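Local coordinates for nigritoxine (Vibrio nigripulchritudo, PDB 5M41), which acts as a bacterial toxin against crustaceans and insects and adopts a new fold, at residues A[472-480]-A[585-594]; A[575-583]-A[625-633]. One frame throughout, in Å; residues are numbered along the deposited sequence.

Contact 1 of 2, residues A[472-480]-A[585-594]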
loop_
_atom_site.group_PDB
_atom_site.type_symbol
_atom_site.label_atom_id
_atom_site.label_comp_id
_atom_site.label_asym_id
_atom_site.label_seq_id
_atom_site.Cartn_x
_atom_site.Cartn_y
_atom_site.Cartn_z
ATOM N N GLN A 472 0.019 13.580 -42.763
ATOM C CA GLN A 472 -0.015 12.115 -42.695
ATOM C C GLN A 472 -0.509 11.617 -41.334
ATOM O O GLN A 472 -1.293 10.669 -41.268
ATOM C CB GLN A 472 1.372 11.530 -42.936
ATOM C CG GLN A 472 1.803 11.447 -44.394
ATOM C CD GLN A 472 3.206 10.895 -44.524
ATOM O OE1 GLN A 472 4.143 11.402 -43.901
ATOM N NE2 GLN A 472 3.357 9.836 -45.308
ATOM N N LYS A 473 -0.017 12.246 -40.267
ATOM C CA LYS A 473 -0.427 11.931 -38.894
ATOM C C LYS A 473 -1.907 12.218 -38.643
ATOM O O LYS A 473 -2.561 11.462 -37.937
ATOM C CB LYS A 473 0.420 12.703 -37.879
ATOM C CG LYS A 473 1.835 12.171 -37.698
ATOM C CD LYS A 473 2.679 13.187 -36.936
ATOM C CE LYS A 473 4.088 12.680 -36.689
ATOM N NZ LYS A 473 4.080 11.354 -36.010
ATOM N N ARG A 474 -2.418 13.308 -39.217
ATOM C CA ARG A 474 -3.842 13.671 -39.125
ATOM C C ARG A 474 -4.728 12.721 -39.943
ATOM O O ARG A 474 -5.956 12.814 -39.893
ATOM C CB ARG A 474 -4.078 15.106 -39.632
ATOM C CG ARG A 474 -3.414 16.220 -38.836
ATOM C CD ARG A 474 -4.071 17.567 -39.112
ATOM N NE ARG A 474 -3.957 17.959 -40.518
ATOM C CZ ARG A 474 -2.920 18.612 -41.042
ATOM N NH1 ARG A 474 -1.889 18.967 -40.281
ATOM N NH2 ARG A 474 -2.915 18.913 -42.330
ATOM N N GLY A 475 -4.096 11.839 -40.726
ATOM C CA GLY A 475 -4.796 10.943 -41.643
ATOM C C GLY A 475 -5.420 11.677 -42.820
ATOM O O GLY A 475 -6.459 11.261 -43.344
ATOM N N ALA A 476 -4.799 12.775 -43.242
ATOM C CA ALA A 476 -5.360 13.582 -44.328
ATOM C C ALA A 476 -4.891 13.157 -45.728
ATOM O O ALA A 476 -5.491 13.569 -46.729
ATOM C CB ALA A 476 -5.104 15.076 -44.092
ATOM N N GLU A 477 -3.858 12.314 -45.788
ATOM C CA GLU A 477 -3.171 11.972 -47.047
ATOM C C GLU A 477 -3.731 10.722 -47.738
ATOM O O GLU A 477 -3.907 9.670 -47.102
ATOM C CB GLU A 477 -1.659 11.794 -46.817
ATOM C CG GLU A 477 -0.933 13.058 -46.364
ATOM C CD GLU A 477 -0.527 13.974 -47.505
ATOM O OE1 GLU A 477 0.304 13.562 -48.332
ATOM O OE2 GLU A 477 -1.017 15.116 -47.567
ATOM N N LEU A 478 -3.970 10.838 -49.047
ATOM C CA LEU A 478 -4.409 9.701 -49.862
ATOM C C LEU A 478 -3.407 8.558 -49.851
ATOM O O LEU A 478 -3.780 7.404 -50.050
ATOM C CB LEU A 478 -4.713 10.130 -51.304
ATOM C CG LEU A 478 -6.094 10.752 -51.526
ATOM C CD1 LEU A 478 -6.161 11.425 -52.896
ATOM C CD2 LEU A 478 -7.223 9.733 -51.355
ATOM N N SER A 479 -2.139 8.875 -49.592
ATOM C CA SER A 479 -1.095 7.843 -49.519
ATOM C C SER A 479 -1.186 6.966 -48.250
ATOM O O SER A 479 -0.524 5.930 -48.162
ATOM C CB SER A 479 0.297 8.466 -49.662
ATOM O OG SER A 479 0.389 9.674 -48.929
ATOM N N GLY A 480 -2.015 7.373 -47.280
ATOM C CA GLY A 480 -2.198 6.593 -46.039
ATOM C C GLY A 480 -1.592 7.243 -44.808
ATOM O O GLY A 480 -1.254 8.442 -44.832
ATOM N N HIS A 585 -11.779 11.220 -34.706
ATOM C CA HIS A 585 -12.153 12.177 -35.735
ATOM C C HIS A 585 -12.246 11.525 -37.086
ATOM O O HIS A 585 -11.704 10.448 -37.298
ATOM C CB HIS A 585 -11.260 13.414 -35.760
ATOM C CG HIS A 585 -9.797 13.131 -36.025
ATOM N ND1 HIS A 585 -9.249 13.219 -37.256
ATOM C CD2 HIS A 585 -8.751 12.816 -35.150
ATOM C CE1 HIS A 585 -7.928 12.958 -37.177
ATOM N NE2 HIS A 585 -7.629 12.705 -35.885
ATOM N N SER A 586 -12.959 12.160 -38.007
ATOM C CA SER A 586 -13.169 11.559 -39.316
ATOM C C SER A 586 -13.487 12.611 -40.360
ATOM O O SER A 586 -13.795 13.766 -40.033
ATOM C CB SER A 586 -14.291 10.515 -39.245
ATOM O OG SER A 586 -15.534 11.143 -39.023
ATOM N N HIS A 587 -13.418 12.192 -41.621
ATOM C CA HIS A 587 -13.530 13.086 -42.754
ATOM C C HIS A 587 -13.666 12.254 -43.991
ATOM O O HIS A 587 -13.386 11.056 -43.977
ATOM C CB HIS A 587 -12.282 13.956 -42.857
ATOM C CG HIS A 587 -11.016 13.165 -43.037
ATOM N ND1 HIS A 587 -10.116 13.011 -42.052
ATOM C CD2 HIS A 587 -10.531 12.441 -44.135
ATOM C CE1 HIS A 587 -9.106 12.238 -42.480
ATOM N NE2 HIS A 587 -9.361 11.888 -43.764
ATOM N N THR A 588 -14.065 12.890 -45.079
ATOM C CA THR A 588 -14.039 12.241 -46.380
ATOM C C THR A 588 -12.850 12.806 -47.147
ATOM O O THR A 588 -12.688 14.029 -47.236
ATOM C CB THR A 588 -15.333 12.480 -47.186
ATOM O OG1 THR A 588 -15.322 13.803 -47.711
ATOM C CG2 THR A 588 -16.566 12.308 -46.339
ATOM N N PHE A 589 -12.003 11.914 -47.654
ATOM C CA PHE A 589 -10.907 12.283 -48.547
ATOM C C PHE A 589 -11.472 12.897 -49.821
ATOM O O PHE A 589 -12.438 12.380 -50.380
ATOM C CB PHE A 589 -10.082 11.052 -48.924
ATOM C CG PHE A 589 -9.405 10.390 -47.761
ATOM C CD1 PHE A 589 -8.165 10.841 -47.309
ATOM C CD2 PHE A 589 -10.000 9.305 -47.120
ATOM C CE1 PHE A 589 -7.527 10.220 -46.235
ATOM C CE2 PHE A 589 -9.373 8.685 -46.046
ATOM C CZ PHE A 589 -8.136 9.145 -45.604
ATOM N N GLU A 590 -10.914 14.018 -50.258
ATOM C CA GLU A 590 -11.325 14.575 -51.548
ATOM C C GLU A 590 -10.210 14.319 -52.539
ATOM O O GLU A 590 -9.183 13.754 -52.151
ATOM C CB GLU A 590 -11.680 16.052 -51.439
ATOM C CG GLU A 590 -12.872 16.320 -50.514
ATOM C CD GLU A 590 -14.220 15.858 -51.075
ATOM O OE1 GLU A 590 -14.274 15.233 -52.148
ATOM O OE2 GLU A 590 -15.255 16.124 -50.428
ATOM N N GLN A 591 -10.417 14.692 -53.810
ATOM C CA GLN A 591 -9.387 14.519 -54.832
ATOM C C GLN A 591 -8.123 15.219 -54.323
ATOM O O GLN A 591 -7.026 14.683 -54.416
ATOM C CB GLN A 591 -9.855 15.056 -56.204
ATOM C CG GLN A 591 -9.365 14.249 -57.402
ATOM C CD GLN A 591 -10.368 13.211 -57.918
ATOM O OE1 GLN A 591 -11.433 13.557 -58.455
ATOM N NE2 GLN A 591 -10.009 11.930 -57.795
ATOM N N LYS A 592 -8.307 16.402 -53.740
ATOM C CA LYS A 592 -7.267 17.059 -52.953
ATOM C C LYS A 592 -7.836 17.487 -51.595
ATOM O O LYS A 592 -8.959 18.000 -51.514
ATOM C CB LYS A 592 -6.732 18.277 -53.694
ATOM C CG LYS A 592 -5.316 18.666 -53.303
ATOM C CD LYS A 592 -4.819 19.823 -54.162
ATOM C CE LYS A 592 -5.492 21.137 -53.781
ATOM N NZ LYS A 592 -5.191 22.200 -54.779
ATOM N N GLY A 593 -7.061 17.274 -50.538
ATOM C CA GLY A 593 -7.482 17.647 -49.185
ATOM C C GLY A 593 -8.583 16.749 -48.641
ATOM O O GLY A 593 -8.744 15.603 -49.082
ATOM N N ILE A 594 -9.346 17.272 -47.682
ATOM C CA ILE A 594 -10.429 16.518 -47.050
ATOM C C ILE A 594 -11.677 17.376 -46.925
ATOM O O ILE A 594 -11.623 18.591 -47.103
ATOM C CB ILE A 594 -10.022 16.022 -45.648
ATOM C CG1 ILE A 594 -9.875 17.208 -44.669
ATOM C CG2 ILE A 594 -8.768 15.148 -45.735
ATOM C CD1 ILE A 594 -9.447 16.817 -43.263
#
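Gly475 O lies against two rings of 585-594 at once: CE1 and NE2 of His587 are each 3.0 Å from it, and Phe589 CE1 is 3.3 Å away. The imidazole presents its edge to this oxygen, whereas the phenyl ring meets it obliquely. His585 and His587, two apart in the strand, rise from the same face of it, and both hold CG between backbone N and carbonyl carbon (chi1 60° in each), which sets the two imidazoles in a matching way; His585 CE1 comes edge-on to Arg474 O at 3.4 Å. NE2 of His585 is hydrogen-bonded to Asn704. His587 also packs inside its own segment, with Ile594 CG2 over one of its faces and its NE2 over a face of Phe589, toward the rim. The carbonyls of Arg474 and Gly475 lie just beyond helix 470-473, where Gly475, at positive phi, forms a Schellman motif, and they meet strand 583-589 of a six-stranded antiparallel sheet. Further on, Ala476 CB touches Ile594 CG2 at 4.0 Å. Leu478 and Phe589 run past each other in opposite directions, Leu478 CD2 resting 4.0 Å from Phe589 CB, while Leu478 CD1 reaches Gln591 O at 3.7 Å.

Contact 2 of 2, residues A[575-583]-A[625-633]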
loop_
_atom_site.group_PDB
_atom_site.type_symbol
_atom_site.label_atom_id
_atom_site.label_comp_id
_atom_site.label_asym_id
_atom_site.label_seq_id
_atom_site.Cartn_x
_atom_site.Cartn_y
_atom_site.Cartn_z
ATOM N N ALA A 575 -8.417 7.280 -35.121
ATOM C CA ALA A 575 -8.658 6.961 -33.704
ATOM C C ALA A 575 -7.369 6.750 -32.934
ATOM O O ALA A 575 -6.462 6.036 -33.395
ATOM C CB ALA A 575 -9.535 5.716 -33.587
ATOM N N VAL A 576 -7.305 7.341 -31.745
ATOM C CA VAL A 576 -6.118 7.231 -30.918
ATOM C C VAL A 576 -6.082 5.841 -30.227
ATOM O O VAL A 576 -7.132 5.204 -30.069
ATOM C CB VAL A 576 -6.027 8.424 -29.920
ATOM C CG1 VAL A 576 -6.963 8.236 -28.732
ATOM C CG2 VAL A 576 -4.594 8.597 -29.431
ATOM N N ASN A 577 -4.887 5.343 -29.883
ATOM C CA ASN A 577 -4.763 4.046 -29.223
ATOM C C ASN A 577 -5.234 4.025 -27.770
ATOM O O ASN A 577 -5.686 2.969 -27.286
ATOM C CB ASN A 577 -3.325 3.556 -29.231
ATOM C CG ASN A 577 -2.865 3.108 -30.598
ATOM O OD1 ASN A 577 -3.671 2.803 -31.474
ATOM N ND2 ASN A 577 -1.550 3.053 -30.777
ATOM N N ASN A 578 -5.108 5.167 -27.075
ATOM C CA ASN A 578 -5.432 5.256 -25.622
ATOM C C ASN A 578 -6.649 4.416 -25.260
ATOM O O ASN A 578 -7.727 4.615 -25.837
ATOM C CB ASN A 578 -5.704 6.698 -25.210
ATOM C CG ASN A 578 -5.663 6.887 -23.692
ATOM O OD1 ASN A 578 -6.320 6.155 -22.924
ATOM N ND2 ASN A 578 -4.872 7.859 -23.251
ATOM N N PRO A 579 -6.501 3.472 -24.311
ATOM C CA PRO A 579 -7.635 2.581 -24.089
ATOM C C PRO A 579 -8.833 3.257 -23.403
ATOM O O PRO A 579 -9.893 2.676 -23.354
ATOM C CB PRO A 579 -7.044 1.462 -23.211
ATOM C CG PRO A 579 -5.885 2.083 -22.530
ATOM C CD PRO A 579 -5.360 3.165 -23.425
ATOM N N TYR A 580 -8.656 4.480 -22.919
ATOM C CA TYR A 580 -9.742 5.257 -22.305
ATOM C C TYR A 580 -10.355 6.274 -23.265
ATOM O O TYR A 580 -11.030 7.210 -22.836
ATOM C CB TYR A 580 -9.209 5.992 -21.064
ATOM C CG TYR A 580 -8.783 5.060 -19.947
ATOM C CD1 TYR A 580 -9.698 4.607 -18.995
ATOM C CD2 TYR A 580 -7.466 4.646 -19.838
ATOM C CE1 TYR A 580 -9.300 3.752 -17.964
ATOM C CE2 TYR A 580 -7.053 3.812 -18.810
ATOM C CZ TYR A 580 -7.970 3.357 -17.891
ATOM O OH TYR A 580 -7.522 2.536 -16.898
ATOM N N SER A 581 -10.059 6.140 -24.554
ATOM C CA SER A 581 -10.598 7.045 -25.564
ATOM C C SER A 581 -12.020 6.682 -25.948
ATOM O O SER A 581 -12.288 5.519 -26.306
ATOM C CB SER A 581 -9.747 6.990 -26.825
ATOM O OG SER A 581 -10.375 7.732 -27.851
ATOM N N PHE A 582 -12.910 7.683 -25.916
ATOM C CA PHE A 582 -14.319 7.532 -26.329
ATOM C C PHE A 582 -14.663 8.479 -27.469
ATOM O O PHE A 582 -15.853 8.774 -27.732
ATOM C CB PHE A 582 -15.273 7.723 -25.139
ATOM C CG PHE A 582 -15.110 6.668 -24.082
ATOM C CD1 PHE A 582 -15.772 5.446 -24.196
ATOM C CD2 PHE A 582 -14.246 6.870 -23.007
ATOM C CE1 PHE A 582 -15.580 4.446 -23.248
ATOM C CE2 PHE A 582 -14.044 5.871 -22.052
ATOM C CZ PHE A 582 -14.715 4.661 -22.176
ATOM N N VAL A 583 -13.610 8.929 -28.157
ATOM C CA VAL A 583 -13.732 9.839 -29.301
ATOM C C VAL A 583 -12.855 9.382 -30.463
ATOM O O VAL A 583 -11.961 8.552 -30.300
ATOM C CB VAL A 583 -13.340 11.302 -28.941
ATOM C CG1 VAL A 583 -14.296 11.888 -27.897
ATOM C CG2 VAL A 583 -11.887 11.388 -28.465
ATOM N N GLU A 625 -12.429 -4.630 -15.954
ATOM C CA GLU A 625 -12.477 -3.321 -16.581
ATOM C C GLU A 625 -11.515 -3.252 -17.756
ATOM O O GLU A 625 -11.813 -2.653 -18.786
ATOM C CB GLU A 625 -12.200 -2.211 -15.563
ATOM C CG GLU A 625 -12.405 -0.804 -16.130
ATOM C CD GLU A 625 -12.071 0.289 -15.125
ATOM O OE1 GLU A 625 -11.995 -0.036 -13.932
ATOM O OE2 GLU A 625 -11.881 1.462 -15.520
ATOM N N MET A 626 -10.360 -3.878 -17.587
ATOM C CA MET A 626 -9.364 -3.995 -18.637
ATOM C C MET A 626 -9.934 -4.704 -19.879
ATOM O O MET A 626 -9.764 -4.242 -21.022
ATOM C CB MET A 626 -8.170 -4.765 -18.069
ATOM C CG MET A 626 -6.919 -4.731 -18.907
ATOM S SD MET A 626 -5.491 -5.302 -17.956
ATOM C CE MET A 626 -5.398 -4.038 -16.732
ATOM N N GLU A 627 -10.610 -5.829 -19.645
ATOM C CA GLU A 627 -11.250 -6.572 -20.718
ATOM C C GLU A 627 -12.332 -5.681 -21.344
ATOM O O GLU A 627 -12.466 -5.629 -22.576
ATOM C CB GLU A 627 -11.839 -7.892 -20.191
ATOM C CG GLU A 627 -10.782 -8.933 -19.821
ATOM C CD GLU A 627 -11.350 -10.254 -19.311
ATOM O OE1 GLU A 627 -12.527 -10.338 -18.940
ATOM O OE2 GLU A 627 -10.601 -11.238 -19.259
ATOM N N TRP A 628 -13.075 -4.952 -20.502
ATOM C CA TRP A 628 -14.157 -4.120 -21.013
ATOM C C TRP A 628 -13.644 -3.079 -21.980
ATOM O O TRP A 628 -14.249 -2.855 -23.035
ATOM C CB TRP A 628 -14.995 -3.507 -19.881
ATOM C CG TRP A 628 -16.261 -2.834 -20.371
ATOM C CD1 TRP A 628 -17.563 -3.332 -20.335
ATOM C CD2 TRP A 628 -16.379 -1.518 -21.013
ATOM N NE1 TRP A 628 -18.447 -2.427 -20.882
ATOM C CE2 TRP A 628 -17.799 -1.333 -21.320
ATOM C CE3 TRP A 628 -15.475 -0.513 -21.358
ATOM C CZ2 TRP A 628 -18.276 -0.177 -21.931
ATOM C CZ3 TRP A 628 -15.966 0.645 -21.976
ATOM C CH2 TRP A 628 -17.328 0.802 -22.255
ATOM N N LEU A 629 -12.525 -2.441 -21.639
ATOM C CA LEU A 629 -11.971 -1.341 -22.443
ATOM C C LEU A 629 -11.347 -1.804 -23.765
ATOM O O LEU A 629 -11.495 -1.144 -24.800
ATOM C CB LEU A 629 -10.943 -0.539 -21.624
ATOM C CG LEU A 629 -11.566 0.298 -20.492
ATOM C CD1 LEU A 629 -10.522 0.748 -19.465
ATOM C CD2 LEU A 629 -12.339 1.482 -21.073
ATOM N N VAL A 630 -10.649 -2.931 -23.723
ATOM C CA VAL A 630 -10.101 -3.529 -24.921
ATOM C C VAL A 630 -11.270 -3.912 -25.828
ATOM O O VAL A 630 -11.241 -3.621 -27.014
ATOM C CB VAL A 630 -9.200 -4.751 -24.589
ATOM C CG1 VAL A 630 -8.888 -5.569 -25.843
ATOM C CG2 VAL A 630 -7.906 -4.278 -23.929
ATOM N N ARG A 631 -12.312 -4.525 -25.260
ATOM C CA ARG A 631 -13.455 -4.980 -26.057
ATOM C C ARG A 631 -14.254 -3.819 -26.662
ATOM O O ARG A 631 -14.900 -3.980 -27.696
ATOM C CB ARG A 631 -14.345 -5.901 -25.225
ATOM C CG ARG A 631 -15.529 -6.508 -25.962
ATOM C CD ARG A 631 -16.279 -7.499 -25.082
ATOM N NE ARG A 631 -16.658 -6.916 -23.794
ATOM C CZ ARG A 631 -16.243 -7.372 -22.612
ATOM N NH1 ARG A 631 -15.452 -8.431 -22.542
ATOM N NH2 ARG A 631 -16.631 -6.778 -21.495
ATOM N N LYS A 632 -14.188 -2.641 -26.035
ATOM C CA LYS A 632 -14.919 -1.459 -26.507
ATOM C C LYS A 632 -14.553 -1.133 -27.957
ATOM O O LYS A 632 -15.428 -0.782 -28.747
ATOM C CB LYS A 632 -14.699 -0.259 -25.549
ATOM C CG LYS A 632 -15.103 1.136 -26.033
ATOM C CD LYS A 632 -13.897 1.885 -26.600
ATOM C CE LYS A 632 -14.310 3.178 -27.280
ATOM N NZ LYS A 632 -13.274 3.718 -28.219
ATOM N N PHE A 633 -13.281 -1.301 -28.307
ATOM C CA PHE A 633 -12.786 -0.951 -29.634
ATOM C C PHE A 633 -13.277 -1.885 -30.767
ATOM O O PHE A 633 -13.103 -1.568 -31.942
ATOM C CB PHE A 633 -11.257 -0.855 -29.610
ATOM C CG PHE A 633 -10.748 0.326 -28.816
ATOM C CD1 PHE A 633 -10.703 1.594 -29.381
ATOM C CD2 PHE A 633 -10.335 0.167 -27.496
ATOM C CE1 PHE A 633 -10.237 2.673 -28.653
ATOM C CE2 PHE A 633 -9.899 1.251 -26.747
ATOM C CZ PHE A 633 -9.850 2.508 -27.324
HETATM O O HOH W 1 -9.295 2.160 -14.890
#
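Leu629 stands between two aromatic side chains of segment 575-583 and gives one methyl to each. Its CD1 lies 3.6 Å from Tyr580 CE1, the two side chains crossing obliquely; its CD2 approaches Phe582 CZ at 4.1 Å, and there the crossing is close to a right angle. CD2 also packs against Pro579 O. Both aromatic residues carry CG anti to the carbonyl carbon (chi1 near -65° in both), a torsion that brings each ring to the helix although neither CB is directed at it. Phe582 and Trp628 likewise cross at about a right angle and meet edge against edge, Phe582 CE1 lying 4.0 Å from Trp628 CZ3. Tyr580 and Phe582 belong to the connection between strands 571-576 and 583-589, neighbours in an antiparallel sheet; it holds a type I turn from Asn578 to Ser581 and an Asx turn in which Asn578 OD1 accepts from Tyr580 N. Helix 625-632 packs against this connection. Lys632, its chain bent at chi2 (-97°), passes Phe582 and donates from NZ to Ser581 O at 2.8 Å, with the nitrogen tilted 25° from the carbonyl plane. The same ammonium forms a salt bridge with Glu602, so a backbone oxygen and a carboxylate both bind this buried group, which would be expected to stabilise its charge. Phe633 turns its ring edge to Asn578 O, with CZ 3.3 Å from that oxygen, and has Lys632 CD over the centre of one face; Arg553 adds a cation-pi contact. At the other end of the helix a water bridges Tyr580 OH and Glu625 OE2, accepting from the hydroxyl and donating to the carboxylate, which also hydrogen-bonds Tyr609.

How the contacts relate
From the N terminus the chain first passes 472-480, at the end of helix 470-473, then a four-stranded antiparallel sheet and helix 546-555, before entering the six-stranded sheet. Segment 575-583 follows, and 585-594 comes almost directly after it; this second segment closes contact 1 over 104 intervening residues. After strand 594-601 and helix 603-614 the chain reaches 625-633, which closes contact 2 over 41. The two loops therefore cross, since their segments alternate. Their centres are 24 Å apart, yet they meet the same sheet: contact 1 ties the earlier helix end to strand 583-589, contact 2 a later helix to the end of its neighbour 571-576 and the connection after it.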